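Local coordinates for protein beta-galactosidase (Bacillus circulans subsp. alkalophilus, PDB 3TTY) that hydrolyses beta-galactosides to release galactose, a glycoside hydrolase built on a TIM barrel and assembled from three chains, at residues Trp182-Trp187 and Asn213-Ile217; Val446-Leu450 and Lys465-Arg471; Leu546-Ile550 and Tyr583-Ser587. All coordinates share one frame; numbering follows the deposited sequence.

Contact 1: Trp182-Trp187 and Asn213-Ile217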
# COMPACT_ATOMS: atom_id res chain seq x y z
N TRP A 182 11.43 27.71 13.63
CA TRP A 182 10.63 26.89 12.72
C TRP A 182 10.62 27.41 11.29
O TRP A 182 10.04 26.79 10.41
CB TRP A 182 9.18 26.79 13.22
CG TRP A 182 8.97 25.78 14.30
CD1 TRP A 182 9.92 24.97 14.85
CD2 TRP A 182 7.74 25.47 14.96
NE1 TRP A 182 9.35 24.17 15.81
CE2 TRP A 182 8.01 24.45 15.89
CE3 TRP A 182 6.43 25.95 14.86
CZ2 TRP A 182 7.03 23.90 16.71
CZ3 TRP A 182 5.46 25.41 15.67
CH2 TRP A 182 5.76 24.38 16.58
N ASN A 183 11.25 28.56 11.08
CA ASN A 183 11.24 29.25 9.78
C ASN A 183 9.84 29.52 9.21
O ASN A 183 9.56 29.29 8.04
CB ASN A 183 12.08 28.47 8.76
CG ASN A 183 12.78 29.39 7.79
OD1 ASN A 183 13.42 30.36 8.21
ND2 ASN A 183 12.63 29.14 6.49
N THR A 184 8.94 30.02 10.05
CA THR A 184 7.54 30.10 9.67
C THR A 184 7.21 31.17 8.63
O THR A 184 6.07 31.26 8.19
CB THR A 184 6.64 30.29 10.89
OG1 THR A 184 6.93 31.56 11.49
CG2 THR A 184 6.89 29.19 11.91
N SER A 185 8.18 31.99 8.23
CA SER A 185 7.89 32.93 7.14
C SER A 185 7.69 32.16 5.84
O SER A 185 7.09 32.68 4.89
CB SER A 185 8.97 34.00 7.00
OG SER A 185 10.17 33.42 6.55
N PHE A 186 8.18 30.92 5.80
CA PHE A 186 7.93 29.99 4.69
C PHE A 186 6.46 29.56 4.70
O PHE A 186 5.91 29.27 5.76
CB PHE A 186 8.85 28.77 4.82
CG PHE A 186 8.70 27.74 3.71
CD1 PHE A 186 9.23 27.97 2.46
CD2 PHE A 186 8.08 26.52 3.95
CE1 PHE A 186 9.13 27.03 1.45
CE2 PHE A 186 7.96 25.57 2.95
CZ PHE A 186 8.49 25.82 1.70
N TRP A 187 5.84 29.54 3.52
CA TRP A 187 4.42 29.20 3.37
C TRP A 187 3.48 29.93 4.35
O TRP A 187 2.56 29.32 4.90
CB TRP A 187 4.19 27.68 3.44
CG TRP A 187 4.77 26.91 2.26
CD1 TRP A 187 5.48 27.42 1.21
CD2 TRP A 187 4.67 25.49 2.02
NE1 TRP A 187 5.84 26.42 0.35
CE2 TRP A 187 5.36 25.23 0.82
CE3 TRP A 187 4.08 24.43 2.71
CZ2 TRP A 187 5.47 23.94 0.28
CZ3 TRP A 187 4.19 23.15 2.19
CH2 TRP A 187 4.88 22.91 0.98
N ASN A 213 5.57 18.86 5.79
CA ASN A 213 5.77 20.17 5.19
C ASN A 213 6.67 21.05 6.06
O ASN A 213 7.34 21.96 5.56
CB ASN A 213 4.43 20.86 5.01
CG ASN A 213 3.54 20.16 4.02
OD1 ASN A 213 3.98 19.77 2.94
ND2 ASN A 213 2.29 19.99 4.38
N PHE A 214 6.67 20.79 7.36
CA PHE A 214 7.37 21.61 8.33
C PHE A 214 8.19 20.77 9.31
O PHE A 214 7.70 20.42 10.37
CB PHE A 214 6.37 22.50 9.09
CG PHE A 214 6.29 23.88 8.54
CD1 PHE A 214 5.56 24.13 7.38
CD2 PHE A 214 6.99 24.93 9.13
CE1 PHE A 214 5.52 25.41 6.83
CE2 PHE A 214 6.95 26.20 8.59
CZ PHE A 214 6.22 26.44 7.44
N GLN A 215 9.44 20.46 8.96
CA GLN A 215 10.19 19.50 9.78
C GLN A 215 10.43 20.00 11.20
O GLN A 215 10.49 19.20 12.14
CB GLN A 215 11.48 18.96 9.11
CG GLN A 215 11.87 19.50 7.74
CD GLN A 215 10.87 19.24 6.62
OE1 GLN A 215 10.00 20.07 6.37
NE2 GLN A 215 11.01 18.11 5.93
N GLY A 216 10.53 21.31 11.37
CA GLY A 216 10.77 21.88 12.68
C GLY A 216 9.68 21.51 13.67
O GLY A 216 9.95 21.19 14.83
N ILE A 217 8.44 21.56 13.19
CA ILE A 217 7.30 21.18 14.00
C ILE A 217 7.30 19.66 14.28
O ILE A 217 7.17 19.22 15.42
CB ILE A 217 5.99 21.59 13.30
CG1 ILE A 217 6.01 23.09 13.03
CG2 ILE A 217 4.78 21.20 14.13
CD1 ILE A 217 4.74 23.62 12.37
O HOH W 1 10.36 23.98 10.09
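Phe-214 is the bump of this contact, a ring pushed edge-first into the hollow of the 182-187 loop. Its CZ meets Phe-186 O in the ring plane at 3.3 Å, and further round the rim CE2 lies 3.6 Å from Trp-182 O, with Thr-184 CA and Trp-187 CB also along the edge. Phe-186 closes one side: chi1 -179°, CG anti to the backbone N, carries its ring out beside Phe-214, whose CZ comes to its edge, 4.0 Å from CD2; the planes stand 51° apart, neither stacked nor edge-to-face. The hollow follows the end of helix 175-181, which closes in a Schellman motif at Asn-183 before a type I turn, Asn-183 to Phe-186, while Phe-214 stands at the N-cap of helix 215-243. On the helix itself, Ile-217 lays CG1 over the six-membered ring of Trp-182, a CH-pi contact 3.4 Å from the centroid. Beside it the Gly-216 backbone comes close to CD1 and NE1; a CB there would clash with Trp-182 CD1. Water 1 bridges Trp-182 O and Gly-216 N, and Trp-182 NE1 is hydrogen-bonded to Asp-220. Asn-213 OD1 meets the indole edge of Trp-187 at CZ3, 3.5 Å away. The Trp-187 side chain, about 4 Å (nearest atoms) from a bound galactose, packs on Phe-45 and Arg-111 of the second subunit, both galactose-pocket residues, consistent with a pocket lined at the subunit interface.

Contact 2: Val446-Leu450 and Lys465-Arg471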
# COMPACT_ATOMS: atom_id res chain seq x y z
N VAL A 446 26.40 11.49 20.69
CA VAL A 446 27.18 12.61 20.20
C VAL A 446 27.78 13.41 21.35
O VAL A 446 28.63 14.26 21.12
CB VAL A 446 26.33 13.55 19.31
CG1 VAL A 446 25.92 12.86 18.03
CG2 VAL A 446 25.11 14.09 20.07
N GLU A 447 27.34 13.12 22.58
CA GLU A 447 27.77 13.85 23.78
C GLU A 447 28.80 13.12 24.63
O GLU A 447 29.26 13.66 25.63
CB GLU A 447 26.58 14.17 24.67
CG GLU A 447 25.64 15.17 24.08
CD GLU A 447 24.25 15.09 24.69
OE1 GLU A 447 23.26 15.25 23.92
OE2 GLU A 447 24.16 14.87 25.92
N GLU A 448 29.14 11.90 24.25
CA GLU A 448 30.05 11.09 25.05
C GLU A 448 31.44 11.74 25.17
O GLU A 448 31.91 12.39 24.24
CB GLU A 448 30.18 9.69 24.43
CG GLU A 448 30.99 8.71 25.27
CD GLU A 448 30.41 8.53 26.65
OE1 GLU A 448 29.24 8.10 26.75
OE2 GLU A 448 31.10 8.84 27.64
N ASP A 449 32.07 11.57 26.32
CA ASP A 449 33.46 11.98 26.52
C ASP A 449 34.34 11.25 25.49
O ASP A 449 34.42 10.03 25.51
CB ASP A 449 33.90 11.65 27.95
CG ASP A 449 35.41 11.66 28.12
OD1 ASP A 449 36.10 12.45 27.42
OD2 ASP A 449 35.92 10.87 28.95
N LEU A 450 34.97 12.00 24.60
CA LEU A 450 35.67 11.40 23.47
C LEU A 450 37.10 11.02 23.82
O LEU A 450 37.79 10.38 23.03
CB LEU A 450 35.67 12.39 22.30
CG LEU A 450 34.65 12.22 21.17
CD1 LEU A 450 33.42 11.45 21.62
CD2 LEU A 450 34.26 13.57 20.54
N LYS A 465 24.76 19.57 16.90
CA LYS A 465 24.20 20.22 18.08
C LYS A 465 25.25 21.12 18.73
O LYS A 465 26.44 20.96 18.48
CB LYS A 465 23.71 19.18 19.08
CG LYS A 465 22.64 18.23 18.56
CD LYS A 465 22.28 17.22 19.64
CE LYS A 465 21.31 16.15 19.14
NZ LYS A 465 20.87 15.28 20.27
N PRO A 466 24.81 22.07 19.58
CA PRO A 466 25.75 22.99 20.24
C PRO A 466 26.82 22.22 20.99
O PRO A 466 26.52 21.19 21.63
CB PRO A 466 24.86 23.75 21.23
CG PRO A 466 23.48 23.66 20.66
CD PRO A 466 23.42 22.31 19.98
N GLY A 467 28.06 22.70 20.91
CA GLY A 467 29.18 22.08 21.59
C GLY A 467 29.79 20.88 20.86
O GLY A 467 30.90 20.47 21.18
N PHE A 468 29.08 20.33 19.89
CA PHE A 468 29.58 19.14 19.20
C PHE A 468 30.84 19.43 18.38
O PHE A 468 31.87 18.78 18.57
CB PHE A 468 28.48 18.49 18.36
CG PHE A 468 28.93 17.29 17.56
CD1 PHE A 468 28.92 16.02 18.11
CD2 PHE A 468 29.32 17.42 16.24
CE1 PHE A 468 29.31 14.91 17.37
CE2 PHE A 468 29.72 16.31 15.50
CZ PHE A 468 29.71 15.05 16.07
N ALA A 469 30.77 20.39 17.47
CA ALA A 469 31.94 20.73 16.65
C ALA A 469 33.18 21.04 17.51
O ALA A 469 34.28 20.60 17.19
CB ALA A 469 31.65 21.89 15.72
N GLU A 470 32.99 21.79 18.59
CA GLU A 470 34.08 22.15 19.48
C GLU A 470 34.66 20.88 20.08
O GLU A 470 35.89 20.71 20.17
CB GLU A 470 33.56 23.06 20.59
CG GLU A 470 34.63 23.88 21.29
CD GLU A 470 34.02 24.94 22.22
OE1 GLU A 470 32.86 25.34 21.99
OE2 GLU A 470 34.71 25.36 23.19
N ARG A 471 33.76 19.99 20.48
CA ARG A 471 34.16 18.74 21.10
C ARG A 471 35.00 17.90 20.14
O ARG A 471 36.03 17.37 20.54
CB ARG A 471 32.93 17.98 21.61
CG ARG A 471 33.20 16.97 22.73
CD ARG A 471 31.94 16.73 23.60
NE ARG A 471 30.76 16.50 22.77
CZ ARG A 471 29.66 17.25 22.80
NH1 ARG A 471 29.56 18.27 23.65
NH2 ARG A 471 28.65 16.97 21.98
O HOH W 2 31.18 14.08 22.11
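The guanidinium of Arg-471 lies between two pieces of backbone: Gly-467 O sits over one face and the Glu-447 peptide over the other, with Glu-447 CA 3.7 Å from NH2. At its edge Val-446 O takes the NH2 hydrogen bond, 2.8 Å long with an N-H...O angle of 146°; the donor stands above the carbonyl plane and the oxygen is tilted from the guanidinium plane. The same carbonyl oxygen lies at the edge of the second flat group, the Phe-468 ring, 3.5 Å from CD1 and in the ring plane. Val-446 CB packs obliquely against the same rim atom, 3.8 Å from Phe-468 CD1. The contact lies beside the parallel part of the mixed sheet of the trimerisation domain, an alpha/beta layout in which helix 468-477 makes the beta-alpha-beta crossover between strands 455-458 and 481-485; Gly-467, with positive phi, is its N-cap. A bend at chi3 (47°) turns the end of Arg-471 back toward the loop. There water 2 donates to Val-446 O and Glu-448 O; its approach to Arg-471 NE is short and somewhat doubtful. A leucine in place of Arg-471 would probably leave Val-446 O without its NH2 donor and remove the flat group from between Gly-467 and Glu-447. The aliphatic part of the arginine is used too, its CG 4.2 Å from Leu-450 CD2. Toward the N-terminal end of the pair, Lys-465 NZ is 4.4 Å from Glu-447 OE1, too far for a salt bridge; its firm partners are Glu-406 and Asp-404.

Contact 3: Leu546-Ile550 and Tyr583-Ser587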
# COMPACT_ATOMS: atom_id res chain seq x y z
N LEU A 546 24.30 8.46 -2.41
CA LEU A 546 24.54 9.89 -2.57
C LEU A 546 26.00 10.18 -2.86
O LEU A 546 26.88 9.52 -2.34
CB LEU A 546 24.08 10.67 -1.33
CG LEU A 546 22.56 10.83 -1.14
CD1 LEU A 546 22.18 10.82 0.34
CD2 LEU A 546 22.04 12.07 -1.83
N CYS A 547 26.25 11.19 -3.68
CA CYS A 547 27.62 11.62 -3.97
C CYS A 547 27.77 13.09 -3.66
O CYS A 547 27.16 13.94 -4.32
CB CYS A 547 27.97 11.36 -5.44
SG CYS A 547 28.08 9.60 -5.92
N ASP A 548 28.58 13.40 -2.65
CA ASP A 548 28.92 14.78 -2.35
C ASP A 548 29.96 15.28 -3.35
O ASP A 548 30.96 14.61 -3.58
CB ASP A 548 29.49 14.89 -0.94
CG ASP A 548 28.69 15.83 -0.06
OD1 ASP A 548 27.83 16.55 -0.61
OD2 ASP A 548 28.94 15.85 1.17
N VAL A 549 29.75 16.46 -3.94
CA VAL A 549 30.76 17.06 -4.81
C VAL A 549 31.52 18.07 -3.98
O VAL A 549 30.96 19.10 -3.61
CB VAL A 549 30.13 17.74 -6.03
CG1 VAL A 549 31.19 18.40 -6.91
CG2 VAL A 549 29.32 16.74 -6.82
N ILE A 550 32.79 17.79 -3.66
CA ILE A 550 33.49 18.61 -2.65
C ILE A 550 34.78 19.25 -3.14
O ILE A 550 35.29 18.90 -4.20
CB ILE A 550 33.80 17.78 -1.40
CG1 ILE A 550 34.92 16.78 -1.69
CG2 ILE A 550 32.55 17.04 -0.94
CD1 ILE A 550 35.30 15.97 -0.48
N TYR A 583 38.80 12.33 8.35
CA TYR A 583 38.54 11.70 7.06
C TYR A 583 37.11 11.96 6.63
O TYR A 583 36.17 11.67 7.36
CB TYR A 583 38.79 10.19 7.15
CG TYR A 583 40.23 9.80 7.38
CD1 TYR A 583 41.06 9.51 6.30
CD2 TYR A 583 40.76 9.70 8.66
CE1 TYR A 583 42.38 9.14 6.48
CE2 TYR A 583 42.08 9.35 8.85
CZ TYR A 583 42.89 9.07 7.75
OH TYR A 583 44.20 8.71 7.94
N TYR A 584 36.94 12.50 5.43
CA TYR A 584 35.62 12.75 4.89
C TYR A 584 35.33 11.75 3.78
O TYR A 584 36.10 11.66 2.82
CB TYR A 584 35.53 14.16 4.35
CG TYR A 584 34.14 14.66 4.07
CD1 TYR A 584 33.42 15.35 5.04
CD2 TYR A 584 33.54 14.46 2.83
CE1 TYR A 584 32.14 15.81 4.79
CE2 TYR A 584 32.24 14.92 2.57
CZ TYR A 584 31.56 15.60 3.56
OH TYR A 584 30.29 16.08 3.33
N VAL A 585 34.23 11.02 3.90
CA VAL A 585 33.87 10.02 2.90
C VAL A 585 32.66 10.53 2.13
O VAL A 585 31.53 10.50 2.66
CB VAL A 585 33.52 8.65 3.55
CG1 VAL A 585 33.27 7.60 2.49
CG2 VAL A 585 34.64 8.21 4.49
N ALA A 586 32.88 10.99 0.90
CA ALA A 586 31.87 11.77 0.18
C ALA A 586 30.74 10.96 -0.45
O ALA A 586 29.85 11.52 -1.08
CB ALA A 586 32.53 12.66 -0.89
N SER A 587 30.79 9.64 -0.30
CA SER A 587 29.72 8.80 -0.82
C SER A 587 29.51 7.61 0.10
O SER A 587 30.21 7.47 1.11
CB SER A 587 30.06 8.32 -2.24
OG SER A 587 28.94 7.78 -2.88
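Three hydrogen bonds tie Asp-548 and Leu-546 to Tyr-584, Ala-586 and Ser-587. The backbone one, Asp-548 N to Ala-586 O, is 2.8 Å long and nearly straight at 171°, with the donor in the carbonyl plane. A second joins side chain to backbone: Ser-587 OG donates to Leu-546 O over 2.8 Å, from a position tilted off the carbonyl plane. The third is between side chains. Tyr-584, its CG anti to the backbone N (chi1 -166°), extends across to Asp-548 and donates a hydrogen bond to OD2, which it meets nearly along the C-O direction; OH and OD2 are 2.6 Å apart, and carboxylate and ring are only 22° from coplanar. Since this carboxylate is buried, the phenol probably offsets part of its charge.

A weaker polar contact comes from Ser-587, whose CA sends a C-H toward Leu-546 O at 3.3 Å. The apolar share falls to Ile-550: it and Tyr-584 lie alongside, pointing opposite ways, with Ile-550 CD1 4.0 Å from ring atom CD2, and the same methyl touches Ala-586 CB at 4.3 Å.

Around these groups, strand 512-519 packs Ala-514 and Ile-517 on Asp-548, and Tyr-561 of strand 556-561 hydrogen-bonds Asp-548 O through its hydroxyl. The contact thus couples the two-stranded antiparallel sheet 512-519/546-552 to the mixed sheet of the trimerisation domain, where strand 580-585 runs between strands 481-485 and 570-577.

Going from the N terminus, the chain first closes contact 1, joining the end of helix 175-181 to the start of helix 215-243 around a 25-residue excursion in the part of the chain that forms the TIM barrel. Contact 2 comes later, in the trimerisation domain, and closes a 14-residue loop carrying strand 455-458. Contact 3 follows in the same domain, with 32 residues between its segments, and joins the two-stranded sheet of 512-519 and 546-552 to the mixed sheet. The three are in series: none nests in or crosses another. They do not touch; nearest atoms of contacts 2 and 3 are about 11 Å apart, and those of contacts 1 and 2 about 13 Å.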